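Local coordinates for putative iron binding protein (Bordetella pertussis Tohama I, PDB 1Y9U) that binds ferric iron through a cluster of tyrosines and, as a periplasmic solute-binding protein, probably hands it on for uptake into the cell, at residues T299-V302 against A303-A306; A149-I152 against A153-A157; L18-P21 against L22-A25; L261-E264 against P265-T268. One frame throughout, in Å; residues are numbered along the deposited sequence.

Interaction 1: T299-V302 against A303-A306; sequences TLPV and AEIA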
loop_
_atom_site.group_PDB
_atom_site.type_symbol
_atom_site.label_atom_id
_atom_site.label_comp_id
_atom_site.label_asym_id
_atom_site.label_seq_id
_atom_site.Cartn_x
_atom_site.Cartn_y
_atom_site.Cartn_z
ATOM N N THR A 299 -9.211 -2.335 11.145
ATOM C CA THR A 299 -10.608 -2.206 10.707
ATOM C C THR A 299 -10.978 -0.812 10.218
ATOM O O THR A 299 -12.027 -0.618 9.601
ATOM C CB THR A 299 -11.587 -2.617 11.806
ATOM O OG1 THR A 299 -11.336 -1.850 12.993
ATOM C CG2 THR A 299 -11.424 -4.086 12.189
ATOM N N LEU A 300 -10.111 0.167 10.474
ATOM C CA LEU A 300 -10.321 1.527 10.020
ATOM C C LEU A 300 -10.666 1.550 8.524
ATOM O O LEU A 300 -9.976 0.915 7.718
ATOM C CB LEU A 300 -9.043 2.346 10.259
ATOM C CG LEU A 300 -9.139 3.836 9.996
ATOM C CD1 LEU A 300 -9.912 4.508 11.139
ATOM C CD2 LEU A 300 -7.767 4.479 9.877
ATOM N N PRO A 301 -11.709 2.257 8.112
ATOM C CA PRO A 301 -11.906 2.509 6.687
ATOM C C PRO A 301 -10.705 3.251 6.125
ATOM O O PRO A 301 -10.309 4.268 6.678
ATOM C CB PRO A 301 -13.180 3.366 6.654
ATOM C CG PRO A 301 -13.865 3.041 7.916
ATOM C CD PRO A 301 -12.789 2.837 8.934
ATOM N N VAL A 302 -10.067 2.727 5.085
ATOM C CA VAL A 302 -8.868 3.382 4.569
ATOM C C VAL A 302 -9.166 4.755 4.010
ATOM O O VAL A 302 -8.270 5.579 3.898
ATOM C CB VAL A 302 -8.088 2.533 3.535
ATOM C CG1 VAL A 302 -7.453 1.342 4.222
ATOM C CG2 VAL A 302 -8.969 2.101 2.348
ATOM N N ALA A 303 -10.432 5.041 3.692
ATOM C CA ALA A 303 -10.798 6.393 3.289
ATOM C C ALA A 303 -10.443 7.446 4.356
ATOM O O ALA A 303 -10.173 8.586 4.004
ATOM C CB ALA A 303 -12.266 6.474 2.912
ATOM N N GLU A 304 -10.432 7.041 5.624
ATOM C CA GLU A 304 -9.993 7.909 6.740
ATOM C C GLU A 304 -8.564 8.425 6.567
ATOM O O GLU A 304 -8.221 9.521 7.033
ATOM C CB GLU A 304 -10.128 7.190 8.095
ATOM C CG GLU A 304 -11.556 6.884 8.512
ATOM C CD GLU A 304 -12.264 8.100 9.089
ATOM O OE1 GLU A 304 -12.925 8.806 8.319
ATOM O OE2 GLU A 304 -12.130 8.350 10.303
ATOM N N ILE A 305 -7.714 7.633 5.927
ATOM C CA ILE A 305 -6.338 8.055 5.673
ATOM C C ILE A 305 -6.331 9.294 4.769
ATOM O O ILE A 305 -5.605 10.258 5.007
ATOM C CB ILE A 305 -5.520 6.895 5.056
ATOM C CG1 ILE A 305 -5.316 5.794 6.082
ATOM C CG2 ILE A 305 -4.190 7.384 4.514
ATOM C CD1 ILE A 305 -4.969 4.479 5.442
ATOM N N ALA A 306 -7.171 9.282 3.742
ATOM C CA ALA A 306 -7.300 10.421 2.858
ATOM C C ALA A 306 -7.894 11.630 3.587
ATOM O O ALA A 306 -7.435 12.748 3.375
ATOM C CB ALA A 306 -8.161 10.056 1.641
#
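E304 and I305 reach back with their backbone N-H groups to the carbonyls of P301 and V302, two i-to-i+3 bonds that turn the incoming loop into helix 303-318. E304 N lies 3.0 Å from P301 O and I305 N 2.9 Å from V302 O; both donors stand well above the plane of the carbonyl they use, the second by 57°, and both bonds are moderately bent at the hydrogen. L300 and E304 meet side chain to side chain and cross at about a right angle. L300 swings CG away from its own backbone N (chi1 -173°), which brings CD1 to 3.9 Å from E304 CG and lays the leucine against the aliphatic stem of the glutamate. That stem also covers the carbonyl of P301, with E304 CB 3.3 Å from P301 O, before a bend at chi2 (-79°) carries the carboxylate off from the loop. On the buried side, I305 CD1 rests 4.1 Å from V302 CB. V302 continues onto I64 of helix 64-72 and onto W99, while I305 touches A146 of helix 142-155, so the turn is wedged between two helices. N91 ties down the loop, its ND2 bonded to L300 O. The chemistry is thus divided: backbone bonds set the first turn, the glutamate side chain contributes its methylenes, and hydrocarbon of V302 and I305 lines the buried face.

Interaction 2: A149-I152 against A153-A157; sequences AAMI and AHDGA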
loop_
_atom_site.group_PDB
_atom_site.type_symbol
_atom_site.label_atom_id
_atom_site.label_comp_id
_atom_site.label_asym_id
_atom_site.label_seq_id
_atom_site.Cartn_x
_atom_site.Cartn_y
_atom_site.Cartn_z
ATOM N N ALA A 149 -1.840 9.769 9.472
ATOM C CA ALA A 149 -3.268 10.067 9.297
ATOM C C ALA A 149 -4.139 9.030 9.992
ATOM O O ALA A 149 -5.106 9.364 10.675
ATOM C CB ALA A 149 -3.621 10.173 7.815
ATOM N N ALA A 150 -3.785 7.760 9.870
ATOM C CA ALA A 150 -4.529 6.713 10.556
ATOM C C ALA A 150 -4.401 6.869 12.071
ATOM O O ALA A 150 -5.345 6.632 12.822
ATOM C CB ALA A 150 -4.037 5.342 10.118
ATOM N N MET A 151 -3.218 7.264 12.539
ATOM C CA MET A 151 -3.010 7.475 13.967
ATOM C C MET A 151 -3.887 8.629 14.491
ATOM O O MET A 151 -4.427 8.535 15.581
ATOM C CB MET A 151 -1.530 7.734 14.288
ATOM C CG MET A 151 -1.225 7.722 15.792
ATOM S SD MET A 151 0.546 7.856 16.137
ATOM C CE MET A 151 1.108 6.197 15.741
ATOM N N ILE A 152 -4.044 9.698 13.724
ATOM C CA ILE A 152 -4.963 10.782 14.144
ATOM C C ILE A 152 -6.378 10.222 14.238
ATOM O O ILE A 152 -7.097 10.472 15.200
ATOM C CB ILE A 152 -4.909 11.982 13.191
ATOM C CG1 ILE A 152 -3.502 12.596 13.172
ATOM C CG2 ILE A 152 -5.948 13.037 13.588
ATOM C CD1 ILE A 152 -3.280 13.602 12.102
ATOM N N ALA A 153 -6.788 9.452 13.231
ATOM C CA ALA A 153 -8.131 8.883 13.212
ATOM C C ALA A 153 -8.411 8.022 14.441
ATOM O O ALA A 153 -9.510 8.068 15.015
ATOM C CB ALA A 153 -8.340 8.066 11.953
ATOM N N HIS A 154 -7.426 7.251 14.871
ATOM C CA HIS A 154 -7.572 6.351 16.001
ATOM C C HIS A 154 -7.445 7.069 17.348
ATOM O O HIS A 154 -8.275 6.885 18.245
ATOM C CB HIS A 154 -6.503 5.266 15.957
ATOM C CG HIS A 154 -6.833 4.140 15.036
ATOM N ND1 HIS A 154 -6.023 3.745 13.994
ATOM C CD2 HIS A 154 -7.893 3.297 15.031
ATOM C CE1 HIS A 154 -6.590 2.717 13.381
ATOM N NE2 HIS A 154 -7.715 2.418 13.999
ATOM N N ASP A 155 -6.399 7.883 17.475
ATOM C CA ASP A 155 -5.902 8.321 18.778
ATOM C C ASP A 155 -5.938 9.824 19.001
ATOM O O ASP A 155 -5.708 10.277 20.135
ATOM C CB ASP A 155 -4.472 7.826 18.968
ATOM C CG ASP A 155 -4.374 6.314 18.993
ATOM O OD1 ASP A 155 -5.325 5.642 19.410
ATOM O OD2 ASP A 155 -3.356 5.710 18.595
ATOM N N GLY A 156 -6.223 10.577 17.949
ATOM C CA GLY A 156 -6.340 12.028 18.009
ATOM C C GLY A 156 -5.025 12.750 17.751
ATOM O O GLY A 156 -3.957 12.160 17.820
ATOM N N ALA A 157 -5.115 14.038 17.451
ATOM C CA ALA A 157 -3.973 14.865 17.075
ATOM C C ALA A 157 -2.943 15.049 18.211
ATOM O O ALA A 157 -1.752 15.075 17.954
ATOM C CB ALA A 157 -4.457 16.226 16.580
#
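M151 and D155 meet near the C-terminal end of helix 142-155, in a helix-turn-helix connection where the last turn gives way to helix 157-170 after the single linking residue G156. The first shell is the run of i-to-i+4 backbone bonds: A153 N to A149 O, H154 N to A150 O, D155 N to M151 O at 2.8 Å, and G156 N to I152 O at 2.9 Å. The last of these is the most bent at the hydrogen, 141°. Side chains add little across the turn: D155 OD2 comes within 4.1 Å of M151 CG, and A153 CB lies 3.4 Å from A150 O. H154 keeps its ring beside the helix, CG placed opposite its carbonyl carbon (chi1 -81°), and ND1 sits 3.2 Å from A150 O. Further out, the H154 ring meets that of F227. M151 and I152 pack on T160 of helix 157-170, M151 also on W163, while I152 and A153 touch Y308 of helix 303-318. The end of helix 142-155 is thus packed against both the helix that follows it and one from late in the chain. G156 breaks the first helix with a positive phi of 90° and serves as N-cap of the next, and its carbonyl O accepts a hydrogen bond from T160. Just beyond that break, the A157 backbone N lies 4.1 Å from I152 CG2.

Interaction 3: L18-P21 against L22-A25; sequences LIQP and LLDA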
loop_
_atom_site.group_PDB
_atom_site.type_symbol
_atom_site.label_atom_id
_atom_site.label_comp_id
_atom_site.label_asym_id
_atom_site.label_seq_id
_atom_site.Cartn_x
_atom_site.Cartn_y
_atom_site.Cartn_z
ATOM N N LEU A 18 4.165 -5.729 -13.800
ATOM C CA LEU A 18 3.513 -6.295 -12.610
ATOM C C LEU A 18 2.203 -7.019 -12.942
ATOM O O LEU A 18 1.737 -7.867 -12.173
ATOM C CB LEU A 18 3.193 -5.182 -11.598
ATOM C CG LEU A 18 4.373 -4.434 -10.965
ATOM C CD1 LEU A 18 3.845 -3.259 -10.162
ATOM C CD2 LEU A 18 5.233 -5.356 -10.095
ATOM N N ILE A 19 1.606 -6.676 -14.076
ATOM C CA ILE A 19 0.263 -7.146 -14.399
ATOM C C ILE A 19 0.113 -7.802 -15.772
ATOM O O ILE A 19 -0.936 -8.340 -16.050
ATOM C CB ILE A 19 -0.747 -5.989 -14.286
ATOM C CG1 ILE A 19 -0.347 -4.819 -15.195
ATOM C CG2 ILE A 19 -0.873 -5.558 -12.821
ATOM C CD1 ILE A 19 -1.288 -3.636 -15.133
ATOM N N GLN A 20 1.123 -7.776 -16.640
ATOM C CA GLN A 20 0.874 -8.234 -18.013
ATOM C C GLN A 20 0.495 -9.710 -18.094
ATOM O O GLN A 20 -0.425 -10.053 -18.818
ATOM C CB GLN A 20 2.035 -7.894 -18.965
ATOM C CG GLN A 20 1.639 -7.925 -20.468
ATOM C CD GLN A 20 0.509 -6.963 -20.817
ATOM O OE1 GLN A 20 0.582 -5.778 -20.499
ATOM N NE2 GLN A 20 -0.551 -7.477 -21.444
ATOM N N PRO A 21 1.184 -10.599 -17.386
ATOM C CA PRO A 21 0.790 -12.008 -17.413
ATOM C C PRO A 21 -0.674 -12.242 -17.019
ATOM O O PRO A 21 -1.369 -12.974 -17.720
ATOM C CB PRO A 21 1.769 -12.659 -16.437
ATOM C CG PRO A 21 2.994 -11.779 -16.534
ATOM C CD PRO A 21 2.423 -10.394 -16.598
ATOM N N LEU A 22 -1.159 -11.611 -15.958
ATOM C CA LEU A 22 -2.547 -11.829 -15.568
ATOM C C LEU A 22 -3.529 -11.162 -16.553
ATOM O O LEU A 22 -4.605 -11.686 -16.785
ATOM C CB LEU A 22 -2.788 -11.438 -14.100
ATOM C CG LEU A 22 -2.687 -9.975 -13.679
ATOM C CD1 LEU A 22 -3.964 -9.217 -13.906
ATOM C CD2 LEU A 22 -2.313 -9.898 -12.194
ATOM N N LEU A 23 -3.141 -10.054 -17.184
ATOM C CA LEU A 23 -3.951 -9.443 -18.224
ATOM C C LEU A 23 -4.025 -10.325 -19.471
ATOM O O LEU A 23 -5.086 -10.425 -20.103
ATOM C CB LEU A 23 -3.415 -8.056 -18.587
ATOM C CG LEU A 23 -3.465 -7.012 -17.473
ATOM C CD1 LEU A 23 -2.851 -5.722 -17.976
ATOM C CD2 LEU A 23 -4.881 -6.788 -17.009
ATOM N N ASP A 24 -2.908 -10.962 -19.805
ATOM C CA ASP A 24 -2.865 -11.879 -20.950
ATOM C C ASP A 24 -3.756 -13.090 -20.715
ATOM O O ASP A 24 -4.400 -13.579 -21.653
ATOM C CB ASP A 24 -1.432 -12.348 -21.254
ATOM C CG ASP A 24 -0.572 -11.255 -21.875
ATOM O OD1 ASP A 24 0.650 -11.466 -21.950
ATOM O OD2 ASP A 24 -1.027 -10.175 -22.296
ATOM N N ALA A 25 -3.790 -13.599 -19.485
ATOM C CA ALA A 25 -4.684 -14.717 -19.172
ATOM C C ALA A 25 -6.153 -14.306 -19.331
ATOM O O ALA A 25 -6.955 -15.042 -19.911
ATOM C CB ALA A 25 -4.424 -15.226 -17.791
HETATM O O HOH W 1 0.758 -10.596 -13.580
#
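I19 and L23 pack together at the start of helix 20-30, the helix of the beta-alpha-beta unit formed with strands 7-12 and 33-38. This is the close-fitting side: I19 CG1 lies 3.8 Å from L23 CD1, and both residues press on L10 of strand 7-12. I19 holds CG1 between its backbone N and carbonyl carbon (chi1 57°), which turns that branch toward the leucine. L22 flanks them, its CG 3.4 Å from I19 O, and continues onto L269 and Y270 of helix 264-273. I19 is the N-cap, and its carbonyl takes the N-H of L23, with N 3.0 Å from I19 O. The outer side is looser and polar. P21 and D24 are exposed there, and Q20 reaches along the helix to D24, one turn on. A bend at chi2 (59°) brings its amide back over the turn, and the carboxylate and amide planes stand 49° apart. Q20 OE1 has a weak bond to T36, so both ends of the amide are engaged and its rotation is probably fixed. Away from the Q20–D24 pair, a water spans the first turn, donating to L18 O and accepting from L22 N, each at 3.2 Å. In the Q20–D24 bond, NE2 of Q20 lies 2.9 Å from OD2 of D24, with the oxygen in the amide plane but approached from above the carboxylate plane.

Interaction 4: L261-E264 against P265-T268; sequences LVSE and PAQT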
loop_
_atom_site.group_PDB
_atom_site.type_symbol
_atom_site.label_atom_id
_atom_site.label_comp_id
_atom_site.label_asym_id
_atom_site.label_seq_id
_atom_site.Cartn_x
_atom_site.Cartn_y
_atom_site.Cartn_z
ATOM N N LEU A 261 -9.955 -9.112 -11.609
ATOM C CA LEU A 261 -8.806 -8.685 -10.805
ATOM C C LEU A 261 -8.913 -9.068 -9.330
ATOM O O LEU A 261 -7.885 -9.153 -8.651
ATOM C CB LEU A 261 -8.547 -7.177 -10.947
ATOM C CG LEU A 261 -8.001 -6.732 -12.314
ATOM C CD1 LEU A 261 -8.032 -5.230 -12.447
ATOM C CD2 LEU A 261 -6.612 -7.252 -12.576
ATOM N N VAL A 262 -10.124 -9.342 -8.845
ATOM C CA VAL A 262 -10.325 -9.878 -7.481
ATOM C C VAL A 262 -10.611 -11.383 -7.425
ATOM O O VAL A 262 -10.838 -11.926 -6.347
ATOM C CB VAL A 262 -11.406 -9.101 -6.697
ATOM C CG1 VAL A 262 -11.017 -7.626 -6.658
ATOM C CG2 VAL A 262 -12.795 -9.341 -7.251
ATOM N N SER A 263 -10.548 -12.061 -8.574
ATOM C CA SER A 263 -10.674 -13.511 -8.636
ATOM C C SER A 263 -9.445 -14.157 -7.998
ATOM O O SER A 263 -8.382 -13.532 -7.890
ATOM C CB SER A 263 -10.831 -13.979 -10.086
ATOM O OG SER A 263 -9.607 -13.945 -10.815
ATOM N N GLU A 264 -9.573 -15.398 -7.540
ATOM C CA GLU A 264 -8.452 -16.053 -6.894
ATOM C C GLU A 264 -7.231 -16.180 -7.823
ATOM O O GLU A 264 -6.125 -15.807 -7.428
ATOM C CB GLU A 264 -8.815 -17.407 -6.263
ATOM C CG GLU A 264 -7.593 -18.040 -5.621
ATOM C CD GLU A 264 -7.845 -19.222 -4.711
ATOM O OE1 GLU A 264 -6.848 -19.933 -4.412
ATOM O OE2 GLU A 264 -8.998 -19.432 -4.257
ATOM N N PRO A 265 -7.368 -16.682 -9.048
ATOM C CA PRO A 265 -6.196 -16.782 -9.926
ATOM C C PRO A 265 -5.497 -15.430 -10.164
ATOM O O PRO A 265 -4.254 -15.356 -10.117
ATOM C CB PRO A 265 -6.768 -17.380 -11.216
ATOM C CG PRO A 265 -7.962 -18.099 -10.783
ATOM C CD PRO A 265 -8.566 -17.248 -9.697
ATOM N N ALA A 266 -6.257 -14.372 -10.394
ATOM C CA ALA A 266 -5.645 -13.082 -10.671
ATOM C C ALA A 266 -4.982 -12.540 -9.419
ATOM O O ALA A 266 -3.898 -12.016 -9.478
ATOM C CB ALA A 266 -6.673 -12.090 -11.169
ATOM N N GLN A 267 -5.652 -12.650 -8.284
ATOM C CA GLN A 267 -5.115 -12.135 -7.028
ATOM C C GLN A 267 -3.829 -12.806 -6.660
ATOM O O GLN A 267 -2.939 -12.143 -6.105
ATOM C CB GLN A 267 -6.136 -12.336 -5.909
ATOM C CG GLN A 267 -7.260 -11.303 -5.917
ATOM C CD GLN A 267 -6.831 -10.037 -5.218
ATOM O OE1 GLN A 267 -6.534 -10.085 -4.040
ATOM N NE2 GLN A 267 -6.760 -8.925 -5.942
ATOM N N THR A 268 -3.732 -14.119 -6.908
ATOM C CA THR A 268 -2.520 -14.866 -6.614
ATOM C C THR A 268 -1.335 -14.240 -7.355
ATOM O O THR A 268 -0.310 -13.922 -6.730
ATOM C CB THR A 268 -2.704 -16.357 -6.995
ATOM O OG1 THR A 268 -3.864 -16.896 -6.333
ATOM C CG2 THR A 268 -1.525 -17.185 -6.530
HETATM O O HOH W 2 -4.301 -18.953 -4.568
#
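Q267 folds back across the turn to grip L261, and hydrogen bonds of three kinds hold the segments together. Among backbone bonds, Q267 N meets S263 O at 2.9 Å and T268 N meets E264 O at 3.0 Å. Side chain to backbone, Q267 NE2 donates to L261 O at 2.9 Å, nearly straight at 167° and with the acceptor close to the amide plane; the bend at chi2 (-83°) lets the amide reach it. The same amide is bonded to L102 O and R280 N, so it is held from several directions. T268 OG1 donates to E264 O at 2.7 Å from above the carbonyl plane, giving that oxygen a second donor besides T268 N. Through water, E264 OE1 and T268 OG1 are joined by one molecule that donates to both. Apolar contact is slighter: A266 CB lies 4.0 Å from L261 CA, while L261 and V262 touch L102 of strand 100-112. At the cap, S263 OG has its main partner in Y260 O and receives A266 N only weakly, at 3.4 Å. This is a serine N-cap, set at the corner that leads from helix 251-261 into helix 264-273.

How the interactions relate
Along the chain the order is interaction 3, 2, 4, 1, and in space they form two pairs. Interactions 1 and 2, centres 10 Å apart, touch where the loop into helix 303-318 and its first turn meet helix 142-155: L300 CD2 lies 3.8 Å from A150 CB. Interactions 3 and 4, centres 11 Å apart, touch where helix 20-30 meets the corner between helices 251-261 and 264-273, L22 CD1 being 3.6 Å from L261 CD2. Interactions 2 and 3 are about 37 Å apart between centres, on opposite sides of the chain's centre. The first pair packs around the helix carrying Y143, an iron ligand in this protein, about 10 Å from I305 between side chains; the second lies away from the metal site.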